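Local structure of cyclopenase asqI (5YY3) at residues 235-240 / 393-398. The protein is a zinc-dependent cyclopenase of the tyrosinase family that converts 4'-methoxycyclopenin into 4'-methoxyviridicatin, releasing methyl isocyanate, in aspoquinolone biosynthesis. Residues are numbered along the deposited sequence; the frame is centred on the assembly and turned at random.
Sequences PLVRPW and FWRWYK
Arg395, on helix 391-410, reaches along the loop 235-240 that follows helix 210-231, and its side chain bonds to the loop's backbone carbonyls. CB, CG and CD of Arg395 run past Arg238 O, and CG also touches Val237 CG1. A bend at chi3 (44°) then turns Arg395 NE onto Arg238 O at 2.6 Å, tilted from the carbonyl plane, with an N-H...O angle of 139°. Beyond it, Arg238 CB lies over one face of the guanidinium and the edge of the Trp240 indole meets the other, CE3 being 3.8 Å from Arg395 CZ and the planes 63° apart. At the guanidinium edge, Arg395 NH2 bonds weakly to Pro239 O (3.3 Å). Arg395 NH1 comes 3.2 Å from Arg238 NH1, and Asp245, salt-bridged to both arginines, probably balances the two charges; Glu248 pairs with Arg238 NH2, and Phe246 O with Arg395 NH1. Trp240 N returns a bond to Arg395 O (2.9 Å), and Trp240 CD1 abuts the edge of the Trp396 indole. One turn along, extended Lys398 skirts Pro239 CB and donates from NZ to Val237 O (2.8 Å), also pairing with Glu226. Three successive loop carbonyls thus meet cationic donors, the third weakly, helping hold this non-regular segment against a helix whose Trp394 and Trp396 side chains lie about 7 Å from those of zinc-binding His186 and His218, respectively.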
loop_
_atom_site.group_PDB
_atom_site.type_symbol
_atom_site.label_atom_id
_atom_site.label_comp_id
_atom_site.label_asym_id
_atom_site.label_seq_id
_atom_site.Cartn_x
_atom_site.Cartn_y
_atom_site.Cartn_z
ATOM N N PRO A 235 -12.862 -0.448 -1.122
ATOM C CA PRO A 235 -14.064 0.387 -1.143
ATOM C C PRO A 235 -15.338 -0.341 -1.573
ATOM O O PRO A 235 -15.296 -1.397 -2.210
ATOM C CB PRO A 235 -13.705 1.503 -2.146
ATOM C CG PRO A 235 -12.427 1.135 -2.750
ATOM C CD PRO A 235 -11.741 0.164 -1.861
ATOM N N LEU A 236 -16.472 0.229 -1.191
ATOM C CA LEU A 236 -17.750 -0.250 -1.673
ATOM C C LEU A 236 -17.834 0.070 -3.168
ATOM O O LEU A 236 -17.108 0.931 -3.676
ATOM C CB LEU A 236 -18.900 0.398 -0.897
ATOM C CG LEU A 236 -19.106 0.041 0.585
ATOM C CD1 LEU A 236 -20.143 0.960 1.227
ATOM C CD2 LEU A 236 -19.499 -1.421 0.780
ATOM N N VAL A 237 -18.705 -0.633 -3.882
ATOM C CA VAL A 237 -18.829 -0.430 -5.319
ATOM C C VAL A 237 -19.572 0.859 -5.669
ATOM O O VAL A 237 -20.620 1.154 -5.078
ATOM C CB VAL A 237 -19.542 -1.620 -5.965
ATOM C CG1 VAL A 237 -20.089 -1.246 -7.321
ATOM C CG2 VAL A 237 -18.588 -2.808 -6.056
ATOM N N ARG A 238 -19.030 1.630 -6.620
ATOM C CA ARG A 238 -19.752 2.774 -7.178
ATOM C C ARG A 238 -20.771 2.265 -8.185
ATOM O O ARG A 238 -20.404 1.700 -9.209
ATOM C CB ARG A 238 -18.809 3.776 -7.842
ATOM C CG ARG A 238 -19.477 5.134 -8.157
ATOM C CD ARG A 238 -18.665 5.964 -9.179
ATOM N NE ARG A 238 -17.246 5.739 -8.968
ATOM C CZ ARG A 238 -16.321 5.684 -9.918
ATOM N NH1 ARG A 238 -16.625 5.848 -11.198
ATOM N NH2 ARG A 238 -15.068 5.465 -9.565
ATOM N N PRO A 239 -22.058 2.464 -7.907
ATOM C CA PRO A 239 -23.048 1.950 -8.864
ATOM C C PRO A 239 -22.971 2.685 -10.185
ATOM O O PRO A 239 -22.506 3.823 -10.223
ATOM C CB PRO A 239 -24.384 2.205 -8.169
ATOM C CG PRO A 239 -24.099 3.306 -7.195
ATOM C CD PRO A 239 -22.675 3.145 -6.758
ATOM N N TRP A 240 -23.407 2.031 -11.255
ATOM C CA TRP A 240 -23.461 2.649 -12.575
ATOM C C TRP A 240 -24.746 3.438 -12.710
ATOM O O TRP A 240 -25.581 3.131 -13.572
ATOM C CB TRP A 240 -23.384 1.578 -13.666
ATOM C CG TRP A 240 -23.114 2.122 -15.049
ATOM C CD1 TRP A 240 -24.025 2.353 -16.037
ATOM C CD2 TRP A 240 -21.839 2.486 -15.588
ATOM N NE1 TRP A 240 -23.401 2.838 -17.153
ATOM C CE2 TRP A 240 -22.055 2.931 -16.906
ATOM C CE3 TRP A 240 -20.530 2.474 -15.082
ATOM C CZ2 TRP A 240 -21.020 3.364 -17.724
ATOM C CZ3 TRP A 240 -19.506 2.908 -15.885
ATOM C CH2 TRP A 240 -19.754 3.352 -17.200
ATOM N N PHE A 393 -19.567 -5.101 -14.682
ATOM C CA PHE A 393 -20.907 -5.651 -14.536
ATOM C C PHE A 393 -21.391 -5.575 -13.094
ATOM O O PHE A 393 -22.594 -5.511 -12.840
ATOM C CB PHE A 393 -20.970 -7.083 -15.060
ATOM C CG PHE A 393 -20.865 -7.166 -16.564
ATOM C CD1 PHE A 393 -19.656 -7.460 -17.183
ATOM C CD2 PHE A 393 -21.952 -6.864 -17.359
ATOM C CE1 PHE A 393 -19.557 -7.518 -18.562
ATOM C CE2 PHE A 393 -21.856 -6.905 -18.752
ATOM C CZ PHE A 393 -20.665 -7.235 -19.348
ATOM N N TRP A 394 -20.457 -5.562 -12.147
ATOM C CA TRP A 394 -20.834 -5.443 -10.746
ATOM C C TRP A 394 -21.323 -4.038 -10.521
ATOM O O TRP A 394 -22.213 -3.817 -9.702
ATOM C CB TRP A 394 -19.666 -5.821 -9.814
ATOM C CG TRP A 394 -19.472 -7.301 -9.848
ATOM C CD1 TRP A 394 -18.617 -7.996 -10.645
ATOM C CD2 TRP A 394 -20.233 -8.280 -9.123
ATOM N NE1 TRP A 394 -18.763 -9.349 -10.434
ATOM C CE2 TRP A 394 -19.751 -9.547 -9.501
ATOM C CE3 TRP A 394 -21.259 -8.204 -8.172
ATOM C CZ2 TRP A 394 -20.262 -10.729 -8.966
ATOM C CZ3 TRP A 394 -21.760 -9.370 -7.641
ATOM C CH2 TRP A 394 -21.257 -10.621 -8.034
ATOM N N ARG A 395 -20.796 -3.089 -11.291
ATOM C CA ARG A 395 -21.282 -1.717 -11.176
ATOM C C ARG A 395 -22.690 -1.619 -11.788
ATOM O O ARG A 395 -23.546 -0.892 -11.277
ATOM C CB ARG A 395 -20.304 -0.727 -11.827
ATOM C CG ARG A 395 -18.893 -0.759 -11.196
ATOM C CD ARG A 395 -18.065 0.498 -11.546
ATOM N NE ARG A 395 -18.921 1.660 -11.386
ATOM C CZ ARG A 395 -18.650 2.869 -11.852
ATOM N NH1 ARG A 395 -17.503 3.097 -12.496
ATOM N NH2 ARG A 395 -19.537 3.848 -11.665
ATOM N N TRP A 396 -22.944 -2.376 -12.852
ATOM C CA TRP A 396 -24.296 -2.443 -13.388
ATOM C C TRP A 396 -25.243 -3.191 -12.426
ATOM O O TRP A 396 -26.357 -2.719 -12.164
ATOM C CB TRP A 396 -24.308 -3.101 -14.776
ATOM C CG TRP A 396 -25.681 -3.089 -15.417
ATOM C CD1 TRP A 396 -26.527 -4.148 -15.544
ATOM C CD2 TRP A 396 -26.357 -1.962 -15.999
ATOM N NE1 TRP A 396 -27.689 -3.754 -16.170
ATOM C CE2 TRP A 396 -27.610 -2.411 -16.460
ATOM C CE3 TRP A 396 -26.035 -0.608 -16.160
ATOM C CZ2 TRP A 396 -28.536 -1.572 -17.082
ATOM C CZ3 TRP A 396 -26.949 0.227 -16.781
ATOM C CH2 TRP A 396 -28.186 -0.259 -17.238
ATOM N N TYR A 397 -24.816 -4.341 -11.897
ATOM C CA TYR A 397 -25.657 -5.073 -10.934
ATOM C C TYR A 397 -26.035 -4.183 -9.746
ATOM O O TYR A 397 -27.165 -4.237 -9.265
ATOM C CB TYR A 397 -24.966 -6.333 -10.411
ATOM C CG TYR A 397 -24.540 -7.360 -11.452
ATOM C CD1 TYR A 397 -25.166 -7.449 -12.696
ATOM C CD2 TYR A 397 -23.496 -8.239 -11.181
ATOM C CE1 TYR A 397 -24.759 -8.407 -13.641
ATOM C CE2 TYR A 397 -23.084 -9.189 -12.112
ATOM C CZ TYR A 397 -23.718 -9.270 -13.339
ATOM O OH TYR A 397 -23.297 -10.215 -14.252
ATOM N N LYS A 398 -25.114 -3.345 -9.274
ATOM C CA LYS A 398 -25.480 -2.486 -8.147
ATOM C C LYS A 398 -26.451 -1.390 -8.601
ATOM O O LYS A 398 -27.269 -0.926 -7.807
ATOM C CB LYS A 398 -24.258 -1.861 -7.462
ATOM C CG LYS A 398 -24.659 -1.087 -6.195
ATOM C CD LYS A 398 -23.489 -0.810 -5.270
ATOM C CE LYS A 398 -23.870 0.199 -4.184
ATOM N NZ LYS A 398 -22.687 0.598 -3.335
#